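Local coordinates for sigma-54 interaction domain protein (PDB 3GDW) that is of unknown function but comprises the PTS fructose IIA-type domain of a larger protein that may bind ATP and DNA and have kinase activity, at residues Q50-N53 and Q54-Q58; D116-Q119 and N120-S124; L21-A24 and Q25-G29; L40-E43 and V44-Y48; G73-N76 and S77-N80. One frame throughout, in Å; residues are numbered along the deposited sequence. Where two conformers were deposited one is given.

All five contacts are local, joining side chains and backbone within single helices or at helix entries of one alpha/beta domain. Contacts 1 and 4 share helix 44-57, and contact 4 is its surface-lying start, where selenomethionines and a water-bridged threonine meet. Contact 5, at the entry to helix 78-86, touches both through Phe78 and is built from short turns and ring packing. Contacts 2 and 3 sit on helices 114-135 and 16-28, combine buried and exposed faces, and reach the second subunit. Their polar chemistry differs: an asparagine amide returns to its own helix in contact 2, whereas in contact 3 a lysine leaves for the partner subunit.

Contact 1 of 5, residues Q50-N53 and Q54-Q58; sequences QLRN and QVITQ
The guanidinium of Arg52 has Asn53 at its edge, with CG of that amide lying in the guanidinium plane, while CD1 of Ile56 approaches obliquely from the next helical turn. These residues belong to the last turns of helix 44-57, one of the helices packed on the parallel sheet of this PTS IIA-type alpha/beta domain. At the edge a bond runs from Arg52 NE to Asn53 OD1, 2.8 Å long and fairly straight. It lies nearly in the guanidinium plane but meets the amide oxygen from above its carbonyl plane, and a weak second bond comes from Arg52 NH2. The chain of Arg52 is bent at chi2 (-88°) and again at chi3, which brings its aliphatic part alongside Ile56, both side chains pointing the same way; Arg52 CD lies 3.8 Å from Ile56 CG1. Arg52 NH1 also forms a salt bridge with Glu85 of helix 78-86, so the group is fixed by two different partners.

The inward side of the helix is apolar. Leu51 CD1 meets Val55 CG2 at 4.0 Å, and this pair continues into the core against Leu82 and the strand residues Leu68 and Ile66. The backbone follows the i to i+4 pattern, with Val55 N 3.0 Å from Leu51 O and Ile56 N 2.8 Å from Arg52 O. Near the helix end Asn53 O is gripped twice, from opposite faces of its carbonyl plane: Thr57 N at 3.3 Å and Thr57 OG1 at 3.1 Å.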
loop_
_atom_site.group_PDB
_atom_site.type_symbol
_atom_site.label_atom_id
_atom_site.label_comp_id
_atom_site.label_asym_id
_atom_site.label_seq_id
_atom_site.Cartn_x
_atom_site.Cartn_y
_atom_site.Cartn_z
ATOM N N GLN B 50 -18.546 -10.473 -5.427
ATOM C CA GLN B 50 -17.920 -10.022 -6.683
ATOM C C GLN B 50 -16.711 -10.894 -7.011
ATOM O O GLN B 50 -16.527 -11.340 -8.145
ATOM C CB GLN B 50 -17.408 -8.579 -6.542
ATOM C CG GLN B 50 -18.492 -7.551 -6.371
ATOM C CD GLN B 50 -19.186 -7.280 -7.676
ATOM O OE1 GLN B 50 -18.539 -6.912 -8.667
ATOM N NE2 GLN B 50 -20.500 -7.455 -7.694
ATOM N N LEU B 51 -15.868 -11.114 -6.006
ATOM C CA LEU B 51 -14.651 -11.887 -6.211
ATOM C C LEU B 51 -14.977 -13.356 -6.516
ATOM O O LEU B 51 -14.450 -13.955 -7.458
ATOM C CB LEU B 51 -13.748 -11.751 -4.990
ATOM C CG LEU B 51 -12.615 -12.748 -4.906
ATOM C CD1 LEU B 51 -11.529 -12.416 -5.970
ATOM C CD2 LEU B 51 -12.062 -12.679 -3.505
ATOM N N ARG B 52 -15.855 -13.928 -5.707
ATOM C CA ARG B 52 -16.231 -15.322 -5.843
ATOM C C ARG B 52 -16.821 -15.593 -7.234
ATOM O O ARG B 52 -16.499 -16.614 -7.865
ATOM C CB ARG B 52 -17.249 -15.673 -4.752
ATOM C CG ARG B 52 -17.659 -17.136 -4.672
ATOM C CD ARG B 52 -18.835 -17.480 -5.577
ATOM N NE ARG B 52 -19.923 -16.498 -5.537
ATOM C CZ ARG B 52 -20.759 -16.308 -4.514
ATOM N NH1 ARG B 52 -20.659 -17.022 -3.407
ATOM N NH2 ARG B 52 -21.700 -15.377 -4.608
ATOM N N ASN B 53 -17.692 -14.693 -7.697
ATOM C CA ASN B 53 -18.311 -14.837 -9.003
ATOM C C ASN B 53 -17.314 -14.859 -10.163
ATOM O O ASN B 53 -17.472 -15.635 -11.112
ATOM C CB ASN B 53 -19.367 -13.749 -9.223
ATOM C CG ASN B 53 -20.554 -13.893 -8.289
ATOM O OD1 ASN B 53 -20.796 -14.949 -7.733
ATOM N ND2 ASN B 53 -21.294 -12.815 -8.108
ATOM N N GLN B 54 -16.288 -14.017 -10.102
ATOM C CA GLN B 54 -15.294 -14.047 -11.164
ATOM C C GLN B 54 -14.418 -15.298 -11.075
ATOM O O GLN B 54 -14.138 -15.941 -12.094
ATOM C CB GLN B 54 -14.449 -12.793 -11.189
ATOM C CG GLN B 54 -13.722 -12.665 -12.530
ATOM C CD GLN B 54 -12.802 -11.473 -12.588
ATOM O OE1 GLN B 54 -13.136 -10.401 -12.076
ATOM N NE2 GLN B 54 -11.624 -11.649 -13.212
ATOM N N VAL B 55 -13.996 -15.639 -9.854
ATOM C CA VAL B 55 -13.236 -16.854 -9.617
ATOM C C VAL B 55 -13.981 -18.069 -10.193
ATOM O O VAL B 55 -13.387 -18.874 -10.922
ATOM C CB VAL B 55 -12.899 -17.016 -8.106
ATOM C CG1 VAL B 55 -12.469 -18.436 -7.786
ATOM C CG2 VAL B 55 -11.803 -16.030 -7.701
ATOM N N ILE B 56 -15.280 -18.174 -9.899
ATOM C CA ILE B 56 -16.096 -19.321 -10.332
ATOM C C ILE B 56 -16.143 -19.455 -11.860
ATOM O O ILE B 56 -16.003 -20.558 -12.402
ATOM C CB ILE B 56 -17.522 -19.292 -9.704
ATOM C CG1 ILE B 56 -17.448 -19.774 -8.247
ATOM C CG2 ILE B 56 -18.513 -20.112 -10.554
ATOM C CD1 ILE B 56 -18.793 -20.008 -7.534
ATOM N N THR B 57 -16.316 -18.322 -12.534
ATOM C CA THR B 57 -16.274 -18.240 -13.990
ATOM C C THR B 57 -14.970 -18.793 -14.550
ATOM O O THR B 57 -14.980 -19.623 -15.450
ATOM C CB THR B 57 -16.411 -16.766 -14.447
ATOM O OG1 THR B 57 -17.714 -16.284 -14.094
ATOM C CG2 THR B 57 -16.202 -16.630 -15.948
ATOM N N GLN B 58 -13.854 -18.323 -14.005
ATOM C CA GLN B 58 -12.539 -18.620 -14.555
ATOM C C GLN B 58 -11.880 -19.837 -13.912
ATOM O O GLN B 58 -10.670 -20.032 -14.065
ATOM C CB GLN B 58 -11.633 -17.415 -14.372
ATOM C CG GLN B 58 -12.251 -16.104 -14.768
ATOM C CD GLN B 58 -11.244 -14.973 -14.704
ATOM O OE1 GLN B 58 -10.419 -14.909 -13.798
ATOM N NE2 GLN B 58 -11.300 -14.075 -15.683
#

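Contact 2 of 5, residues D116-Q119 and N120-S124; sequences DIYQ and NIQLS
Asn120 folds back along helix 114-135 onto Asp116, one turn earlier. Its CB and CG each stand 3.6 Å from Asp116 O. With CG placed beside its own backbone N (chi1 -78°), the amide turns back along the helix, and ND2 then closes on the same carbonyl oxygen at 2.8 Å. That bond is straight, 178° at the hydrogen, and the acceptor lies exactly in the amide plane. Asn120 N also reaches Asp116 O, at 3.1 Å, so this oxygen is held from opposite faces of its carbonyl plane, once by the side chain and once by the ordinary helical bond. Asp116 OD1 is a further near neighbour of ND2, but at a poor angle for bonding. The carboxylate is deposited in two conformers; in the one given, OD2 forms a salt bridge with Arg112 NE.

On the buried side Ile117 and Ile121 run side by side, with Ile117 CG2 3.8 Å from Ile121 CD1. They pack on Leu67 of strand 66-70 and on helix 98-109. On a more exposed side Gln119 and Leu123 point the same way, and Gln119 NE2 comes to 4.2 Å from Leu123 CD1.

The side chain of Tyr118 turns to the second subunit: its hydroxyl is hydrogen-bonded to Gln132 there and its ring meets Phe133 of that subunit edge-to-face. The whole is an amphipathic helix, with one face on the parallel sheet and another in the dimer interface.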
loop_
_atom_site.group_PDB
_atom_site.type_symbol
_atom_site.label_atom_id
_atom_site.label_comp_id
_atom_site.label_asym_id
_atom_site.label_seq_id
_atom_site.Cartn_x
_atom_site.Cartn_y
_atom_site.Cartn_z
ATOM N N ASP B 116 6.210 -20.094 -4.402
ATOM C CA ASP B 116 7.420 -19.336 -4.738
ATOM C C ASP B 116 7.153 -17.830 -4.669
ATOM O O ASP B 116 7.980 -17.063 -4.165
ATOM C CB ASP B 116 7.914 -19.766 -6.131
ATOM C CG ASP B 116 9.275 -19.189 -6.492
ATOM O OD1 ASP B 116 9.842 -18.414 -5.700
ATOM O OD2 ASP B 116 9.780 -19.511 -7.588
ATOM N N ILE B 117 5.980 -17.418 -5.154
ATOM C CA ILE B 117 5.548 -16.040 -5.109
ATOM C C ILE B 117 5.324 -15.599 -3.665
ATOM O O ILE B 117 5.786 -14.530 -3.256
ATOM C CB ILE B 117 4.252 -15.783 -5.937
ATOM C CG1 ILE B 117 4.498 -16.040 -7.437
ATOM C CG2 ILE B 117 3.786 -14.327 -5.692
ATOM C CD1 ILE B 117 3.187 -16.142 -8.296
ATOM N N TYR B 118 4.630 -16.439 -2.898
ATOM C CA TYR B 118 4.322 -16.147 -1.493
ATOM C C TYR B 118 5.602 -15.972 -0.665
ATOM O O TYR B 118 5.681 -15.069 0.181
ATOM C CB TYR B 118 3.450 -17.267 -0.901
ATOM C CG TYR B 118 2.887 -16.959 0.494
ATOM C CD1 TYR B 118 1.704 -16.254 0.638
ATOM C CD2 TYR B 118 3.531 -17.414 1.656
ATOM C CE1 TYR B 118 1.169 -15.969 1.894
ATOM C CE2 TYR B 118 3.006 -17.132 2.925
ATOM C CZ TYR B 118 1.824 -16.422 3.030
ATOM O OH TYR B 118 1.269 -16.136 4.250
ATOM N N GLN B 119 6.582 -16.839 -0.908
ATOM C CA GLN B 119 7.875 -16.777 -0.208
ATOM C C GLN B 119 8.616 -15.515 -0.561
ATOM O O GLN B 119 9.117 -14.847 0.329
ATOM C CB GLN B 119 8.787 -17.988 -0.506
ATOM C CG GLN B 119 10.188 -17.839 0.187
ATOM C CD GLN B 119 11.217 -18.882 -0.247
ATOM O OE1 GLN B 119 11.243 -19.992 0.280
ATOM N NE2 GLN B 119 12.089 -18.514 -1.183
ATOM N N ASN B 120 8.695 -15.181 -1.850
ATOM C CA ASN B 120 9.398 -13.949 -2.263
ATOM C C ASN B 120 8.742 -12.672 -1.735
ATOM O O ASN B 120 9.423 -11.687 -1.402
ATOM C CB ASN B 120 9.623 -13.891 -3.781
ATOM C CG ASN B 120 10.795 -14.774 -4.234
ATOM O OD1 ASN B 120 11.927 -14.302 -4.351
ATOM N ND2 ASN B 120 10.533 -16.057 -4.468
ATOM N N ILE B 121 7.417 -12.693 -1.638
ATOM C CA ILE B 121 6.723 -11.569 -1.070
ATOM C C ILE B 121 6.991 -11.466 0.435
ATOM O O ILE B 121 7.173 -10.364 0.967
ATOM C CB ILE B 121 5.208 -11.601 -1.366
ATOM C CG1 ILE B 121 4.942 -11.255 -2.850
ATOM C CG2 ILE B 121 4.494 -10.588 -0.472
ATOM C CD1 ILE B 121 3.473 -11.428 -3.303
ATOM N N GLN B 122 6.998 -12.605 1.124
ATOM C CA GLN B 122 7.348 -12.589 2.532
ATOM C C GLN B 122 8.740 -12.003 2.732
ATOM O O GLN B 122 8.941 -11.220 3.626
ATOM C CB GLN B 122 7.251 -13.982 3.153
ATOM C CG GLN B 122 7.639 -13.955 4.615
ATOM C CD GLN B 122 7.528 -15.325 5.283
ATOM O OE1 GLN B 122 7.058 -16.287 4.687
ATOM N NE2 GLN B 122 7.926 -15.392 6.524
ATOM N N LEU B 123 9.706 -12.368 1.893
ATOM C CA LEU B 123 11.048 -11.786 2.001
ATOM C C LEU B 123 11.068 -10.267 1.784
ATOM O O LEU B 123 11.855 -9.552 2.429
ATOM C CB LEU B 123 12.019 -12.483 1.043
ATOM C CG LEU B 123 12.465 -13.890 1.452
ATOM C CD1 LEU B 123 13.000 -14.688 0.251
ATOM C CD2 LEU B 123 13.512 -13.843 2.602
ATOM N N SER B 124 10.214 -9.768 0.881
ATOM C CA SER B 124 10.105 -8.346 0.662
ATOM C C SER B 124 9.581 -7.652 1.905
ATOM O O SER B 124 10.113 -6.636 2.304
ATOM C CB SER B 124 9.191 -8.037 -0.538
ATOM O OG SER B 124 9.791 -8.463 -1.759
#

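Contact 3 of 5, residues L21-A24 and Q25-G29; sequences LKTA and QELLG
From Leu21 to Leu28 the backbone is regular alpha helix, each amide from Gln25 on bonded to the carbonyl four residues back, as in Gln25 N to Leu21 O at 2.8 Å and Leu28 N to Ala24 O at 2.9 Å, before Gly29 turns out of it with positive phi. Along one side Gln25 lays its amide across Leu21, its NE2 standing 3.5 Å from Leu21 CG. The amide is not left to apolar company, since NE2 donates to Ile32 O in the loop ahead of strand 34-38.

Lys22 and Glu26 form the more exposed side. All four torsions of Lys22 are near 180°, which lays its aliphatic part across the carboxylate, with Lys22 CG 3.4 Å from Glu26 OE2. The charges themselves do not pair: Lys22 NZ stays 4.3 Å from Glu26 OE2 and instead makes a salt bridge with Asp14 of the second subunit. A water donates to Thr23 OG1 at 3.2 Å and to Glu26 OE1, bridging the two side chains, while Ser19 O and His12 O of the second subunit both lie within hydrogen-bonding reach of the threonine hydroxyl. Beyond it, Thr23 CG2 and Leu27 CD1 touch at 4.0 Å, and Leu27 packs on Met72 of that subunit.

This is the helix of a beta-alpha-beta crossover, strand 6-12, helix 16-28, strand 34-38, with one side given to the dimer interface.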
loop_
_atom_site.group_PDB
_atom_site.type_symbol
_atom_site.label_atom_id
_atom_site.label_comp_id
_atom_site.label_asym_id
_atom_site.label_seq_id
_atom_site.Cartn_x
_atom_site.Cartn_y
_atom_site.Cartn_z
ATOM N N LEU B 21 -2.576 -1.646 -9.521
ATOM C CA LEU B 21 -2.462 -2.683 -10.567
ATOM C C LEU B 21 -2.082 -2.082 -11.927
ATOM O O LEU B 21 -1.247 -2.651 -12.643
ATOM C CB LEU B 21 -3.748 -3.532 -10.700
ATOM C CG LEU B 21 -3.735 -4.678 -11.728
ATOM C CD1 LEU B 21 -2.648 -5.689 -11.404
ATOM C CD2 LEU B 21 -5.105 -5.381 -11.820
ATOM N N LYS B 22 -2.694 -0.955 -12.273
ATOM C CA LYS B 22 -2.377 -0.289 -13.529
ATOM C C LYS B 22 -0.884 0.053 -13.565
ATOM O O LYS B 22 -0.205 -0.226 -14.540
ATOM C CB LYS B 22 -3.244 0.962 -13.706
ATOM C CG LYS B 22 -2.935 1.764 -14.979
ATOM C CD LYS B 22 -4.054 2.784 -15.188
ATOM C CE LYS B 22 -3.858 3.678 -16.410
ATOM N NZ LYS B 22 -4.885 4.773 -16.483
ATOM N N THR B 23 -0.372 0.610 -12.471
ATOM C CA THR B 23 1.068 0.883 -12.337
ATOM C C THR B 23 1.955 -0.345 -12.605
ATOM O O THR B 23 2.892 -0.281 -13.425
ATOM C CB THR B 23 1.369 1.449 -10.934
ATOM O OG1 THR B 23 0.808 2.759 -10.843
ATOM C CG2 THR B 23 2.892 1.539 -10.676
ATOM N N ALA B 24 1.660 -1.464 -11.944
ATOM C CA ALA B 24 2.424 -2.688 -12.187
ATOM C C ALA B 24 2.304 -3.123 -13.639
ATOM O O ALA B 24 3.307 -3.499 -14.267
ATOM C CB ALA B 24 1.972 -3.840 -11.236
ATOM N N GLN B 25 1.087 -3.069 -14.169
ATOM C CA GLN B 25 0.824 -3.545 -15.518
ATOM C C GLN B 25 1.580 -2.739 -16.579
ATOM O O GLN B 25 2.080 -3.313 -17.562
ATOM C CB GLN B 25 -0.665 -3.531 -15.812
ATOM C CG GLN B 25 -1.432 -4.643 -15.110
ATOM C CD GLN B 25 -2.908 -4.543 -15.376
ATOM O OE1 GLN B 25 -3.406 -3.493 -15.789
ATOM N NE2 GLN B 25 -3.625 -5.621 -15.121
ATOM N N GLU B 26 1.637 -1.425 -16.376
ATOM C CA GLU B 26 2.357 -0.528 -17.265
ATOM C C GLU B 26 3.857 -0.688 -17.089
ATOM O O GLU B 26 4.564 -0.691 -18.075
ATOM C CB GLU B 26 1.938 0.935 -17.061
ATOM C CG GLU B 26 0.525 1.222 -17.538
ATOM C CD GLU B 26 0.043 2.641 -17.213
ATOM O OE1 GLU B 26 0.815 3.443 -16.634
ATOM O OE2 GLU B 26 -1.124 2.959 -17.540
ATOM N N LEU B 27 4.340 -0.865 -15.852
ATOM C CA LEU B 27 5.764 -1.144 -15.657
ATOM C C LEU B 27 6.196 -2.459 -16.308
ATOM O O LEU B 27 7.276 -2.525 -16.853
ATOM C CB LEU B 27 6.183 -1.120 -14.176
ATOM C CG LEU B 27 6.168 0.288 -13.564
ATOM C CD1 LEU B 27 6.378 0.196 -12.049
ATOM C CD2 LEU B 27 7.190 1.216 -14.241
ATOM N N LEU B 28 5.350 -3.488 -16.259
ATOM C CA LEU B 28 5.700 -4.809 -16.810
ATOM C C LEU B 28 5.279 -5.047 -18.255
ATOM O O LEU B 28 5.679 -6.048 -18.853
ATOM C CB LEU B 28 5.078 -5.930 -15.965
ATOM C CG LEU B 28 5.547 -6.042 -14.524
ATOM C CD1 LEU B 28 4.664 -7.008 -13.746
ATOM C CD2 LEU B 28 7.031 -6.464 -14.487
ATOM N N GLY B 29 4.451 -4.178 -18.819
ATOM C CA GLY B 29 3.878 -4.442 -20.151
ATOM C C GLY B 29 2.982 -5.676 -20.233
ATOM O O GLY B 29 2.975 -6.374 -21.237
HETATM O O HOH W 1 0.104 3.941 -13.692
#

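Contact 4 of 5, residues L40-E43 and V44-Y48; sequences LTME and VQTMY
Met42, a selenomethionine in this crystal, packs its side chain from CG outward against Thr46 and Met47, in the first turn of helix 44-57. This is the tight part of the contact. The chain of Met42 runs out extended with CG opposite its backbone N (chi1 171°) and bends only at the selenium. Its SE meets CE of Met47, also a selenomethionine, at 3.6 Å, the two side chains crossing at about a right angle. From the same bend Met42 CE reaches Thr46 CG2 at 3.8 Å, and Met42 CG lies equally near Thr46 CB, so CG, SE and CE of one chain all line the methyl side of the threonine.

The other branch of Thr46 belongs to the looser, wet side. Its OG1 is hydrogen-bonded, 2.7 Å away, to a water that accepts from Glu43 N at 2.8 Å, and this single molecule links the residue at the N-cap position to the helix. The glutamate carries its carboxylate outward on an extended chain, while its CB lies 3.9 Å from Thr46 OG1. The backbone closes the turn modestly, through a weak bond of 3.3 Å from Met47 N to Glu43 O.

Inward, Met47 continues past the selenium contact onto Met36 and Met38 of strand 34-38 and onto Phe78. Tyr48 meets Phe78 edge-to-face and its hydroxyl is hydrogen-bonded to Glu85 of helix 78-86, while Leu40 in the preceding loop packs on Glu26 of the second subunit.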
loop_
_atom_site.group_PDB
_atom_site.type_symbol
_atom_site.label_atom_id
_atom_site.label_comp_id
_atom_site.label_asym_id
_atom_site.label_seq_id
_atom_site.Cartn_x
_atom_site.Cartn_y
_atom_site.Cartn_z
ATOM N N LEU B 40 -16.454 2.828 0.232
ATOM C CA LEU B 40 -16.762 2.785 1.656
ATOM C C LEU B 40 -18.216 2.416 1.973
ATOM O O LEU B 40 -18.478 1.858 3.014
ATOM C CB LEU B 40 -16.293 4.062 2.379
ATOM C CG LEU B 40 -14.754 4.156 2.571
ATOM C CD1 LEU B 40 -14.328 5.472 3.205
ATOM C CD2 LEU B 40 -14.151 2.939 3.370
ATOM N N THR B 41 -19.140 2.679 1.051
ATOM C CA THR B 41 -20.550 2.315 1.254
ATOM C C THR B 41 -20.834 0.841 0.947
ATOM O O THR B 41 -21.936 0.387 1.185
ATOM C CB THR B 41 -21.457 3.146 0.361
ATOM O OG1 THR B 41 -20.975 3.056 -0.981
ATOM C CG2 THR B 41 -21.436 4.607 0.784
HETATM N N MSE B 42 -19.861 0.101 0.402
HETATM C CA MSE B 42 -20.098 -1.293 0.005
HETATM C C MSE B 42 -19.887 -2.252 1.169
HETATM O O MSE B 42 -18.858 -2.202 1.813
HETATM C CB MSE B 42 -19.200 -1.707 -1.179
HETATM C CG MSE B 42 -19.252 -3.218 -1.473
HETATM SE SE MSE B 42 -18.351 -3.692 -3.167
HETATM C CE MSE B 42 -19.728 -3.190 -4.453
ATOM N N GLU B 43 -20.844 -3.145 1.418
ATOM C CA GLU B 43 -20.668 -4.132 2.473
ATOM C C GLU B 43 -19.618 -5.175 2.090
ATOM O O GLU B 43 -19.440 -5.499 0.911
ATOM C CB GLU B 43 -22.007 -4.740 2.895
ATOM C CG GLU B 43 -22.907 -3.706 3.552
ATOM C CD GLU B 43 -24.291 -4.231 3.861
ATOM O OE1 GLU B 43 -24.573 -5.408 3.560
ATOM O OE2 GLU B 43 -25.110 -3.456 4.401
ATOM N N VAL B 44 -18.896 -5.662 3.099
ATOM C CA VAL B 44 -17.828 -6.654 2.902
ATOM C C VAL B 44 -18.332 -7.915 2.156
ATOM O O VAL B 44 -17.689 -8.384 1.201
ATOM C CB VAL B 44 -17.141 -7.024 4.263
ATOM C CG1 VAL B 44 -16.220 -8.223 4.110
ATOM C CG2 VAL B 44 -16.370 -5.815 4.823
ATOM N N GLN B 45 -19.490 -8.441 2.564
ATOM C CA GLN B 45 -20.085 -9.613 1.884
ATOM C C GLN B 45 -20.342 -9.359 0.383
ATOM O O GLN B 45 -20.145 -10.236 -0.455
ATOM C CB GLN B 45 -21.378 -10.061 2.580
ATOM C CG GLN B 45 -22.096 -11.204 1.886
ATOM C CD GLN B 45 -21.268 -12.498 1.808
ATOM O OE1 GLN B 45 -20.375 -12.737 2.624
ATOM N NE2 GLN B 45 -21.574 -13.336 0.821
ATOM N N THR B 46 -20.782 -8.157 0.045
ATOM C CA THR B 46 -20.996 -7.797 -1.354
ATOM C C THR B 46 -19.691 -7.927 -2.166
ATOM O O THR B 46 -19.698 -8.394 -3.316
ATOM C CB THR B 46 -21.483 -6.345 -1.457
ATOM O OG1 THR B 46 -22.663 -6.188 -0.664
ATOM C CG2 THR B 46 -21.759 -5.966 -2.891
HETATM N N MSE B 47 -18.581 -7.512 -1.564
HETATM C CA MSE B 47 -17.268 -7.593 -2.228
HETATM C C MSE B 47 -16.844 -9.050 -2.418
HETATM O O MSE B 47 -16.374 -9.435 -3.489
HETATM C CB MSE B 47 -16.204 -6.849 -1.437
HETATM C CG MSE B 47 -14.821 -6.986 -2.046
HETATM SE SE MSE B 47 -14.785 -6.244 -3.917
HETATM C CE MSE B 47 -14.900 -4.554 -3.451
ATOM N N TYR B 48 -17.039 -9.857 -1.387
ATOM C CA TYR B 48 -16.714 -11.266 -1.494
ATOM C C TYR B 48 -17.453 -11.872 -2.686
ATOM O O TYR B 48 -16.883 -12.642 -3.450
ATOM C CB TYR B 48 -17.086 -12.032 -0.229
ATOM C CG TYR B 48 -16.826 -13.493 -0.458
ATOM C CD1 TYR B 48 -15.516 -13.966 -0.547
ATOM C CD2 TYR B 48 -17.876 -14.387 -0.668
ATOM C CE1 TYR B 48 -15.253 -15.298 -0.812
ATOM C CE2 TYR B 48 -17.624 -15.742 -0.922
ATOM C CZ TYR B 48 -16.307 -16.183 -1.002
ATOM O OH TYR B 48 -16.016 -17.504 -1.255
HETATM O O HOH W 2 -22.994 -3.476 -0.408
#

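Contact 5 of 5, residues G73-N76 and S77-N80; sequences GSLN and SFGN
Ser77 returns its hydroxyl to the carbonyl of Ser74, three residues earlier, and OG donates to Ser74 O over a very short 2.5 Å, a length to be taken with caution. The hydroxyl sits between its own backbone N and carbonyl carbon (chi1 67°), which directs it back along the chain. Ser77 N makes a weak bond of 3.0 Å to the same oxygen, so one acceptor is shared by the side chain and backbone of a single residue. Two further backbone bonds span three residues: Phe78 N to Leu75 O at 3.0 Å and Gly79 N to Asn76 O at 3.1 Å. In both the donor stands well above the carbonyl plane.

Outside these bonds lies the ring of Phe78. Leu75 CA sits over its centre, 4.2 Å from the centroid and practically on the ring normal, in a CH-pi contact. Further along, Leu75 CD2 meets Phe78 CE2 at 3.5 Å, the two side chains lying side by side and pointing the same way. The ring also packs on Val44 and Leu51 of helix 44-57 and on the strand residues Leu10 and Leu68; Leu75 reaches His12 at the end of strand 6-12.

Successive i to i+3 bonds of the 3-10 kind thus lead from strand 66-70 toward helix 78-86, in the loop that links a strand to its following helix in the parallel alpha/beta fold.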
loop_
_atom_site.group_PDB
_atom_site.type_symbol
_atom_site.label_atom_id
_atom_site.label_comp_id
_atom_site.label_asym_id
_atom_site.label_seq_id
_atom_site.Cartn_x
_atom_site.Cartn_y
_atom_site.Cartn_z
ATOM N N GLY B 73 -8.531 -4.966 7.200
ATOM C CA GLY B 73 -9.908 -5.355 7.552
ATOM C C GLY B 73 -10.252 -6.803 7.215
ATOM O O GLY B 73 -9.397 -7.685 7.256
ATOM N N SER B 74 -11.508 -7.039 6.848
ATOM C CA SER B 74 -12.054 -8.402 6.660
ATOM C C SER B 74 -11.551 -9.102 5.391
ATOM O O SER B 74 -11.706 -10.314 5.228
ATOM C CB SER B 74 -13.582 -8.347 6.597
ATOM O OG SER B 74 -14.149 -8.121 7.863
ATOM N N LEU B 75 -10.947 -8.324 4.505
ATOM C CA LEU B 75 -10.632 -8.807 3.178
ATOM C C LEU B 75 -9.725 -10.057 3.174
ATOM O O LEU B 75 -9.879 -10.925 2.324
ATOM C CB LEU B 75 -10.100 -7.666 2.293
ATOM C CG LEU B 75 -10.984 -6.424 2.035
ATOM C CD1 LEU B 75 -10.308 -5.450 1.095
ATOM C CD2 LEU B 75 -12.333 -6.797 1.459
ATOM N N ASN B 76 -8.805 -10.190 4.125
ATOM C CA ASN B 76 -7.948 -11.377 4.080
ATOM C C ASN B 76 -8.693 -12.678 4.300
ATOM O O ASN B 76 -8.312 -13.710 3.731
ATOM C CB ASN B 76 -6.725 -11.293 4.995
ATOM C CG ASN B 76 -5.429 -11.548 4.217
ATOM O OD1 ASN B 76 -5.323 -11.152 3.045
ATOM N ND2 ASN B 76 -4.446 -12.187 4.851
ATOM N N SER B 77 -9.770 -12.624 5.083
ATOM C CA SER B 77 -10.611 -13.796 5.292
ATOM C C SER B 77 -11.168 -14.384 3.998
ATOM O O SER B 77 -11.592 -15.530 3.979
ATOM C CB SER B 77 -11.754 -13.467 6.241
ATOM O OG SER B 77 -12.636 -12.552 5.642
ATOM N N PHE B 78 -11.149 -13.609 2.908
ATOM C CA PHE B 78 -11.690 -14.107 1.627
ATOM C C PHE B 78 -10.867 -15.261 1.092
ATOM O O PHE B 78 -11.384 -16.096 0.358
ATOM C CB PHE B 78 -11.743 -13.020 0.532
ATOM C CG PHE B 78 -12.693 -11.899 0.814
ATOM C CD1 PHE B 78 -13.560 -11.935 1.906
ATOM C CD2 PHE B 78 -12.747 -10.814 -0.053
ATOM C CE1 PHE B 78 -14.451 -10.888 2.148
ATOM C CE2 PHE B 78 -13.640 -9.764 0.167
ATOM C CZ PHE B 78 -14.486 -9.792 1.275
ATOM N N GLY B 79 -9.583 -15.288 1.437
ATOM C CA GLY B 79 -8.688 -16.323 0.918
ATOM C C GLY B 79 -9.143 -17.712 1.307
ATOM O O GLY B 79 -9.309 -18.587 0.454
ATOM N N ASN B 80 -9.357 -17.916 2.599
ATOM C CA ASN B 80 -9.808 -19.201 3.059
ATOM C C ASN B 80 -11.243 -19.456 2.596
ATOM O O ASN B 80 -11.581 -20.586 2.259
ATOM C CB ASN B 80 -9.667 -19.338 4.579
ATOM C CG ASN B 80 -10.237 -20.646 5.102
ATOM O OD1 ASN B 80 -9.963 -21.719 4.558
ATOM N ND2 ASN B 80 -11.050 -20.562 6.157
#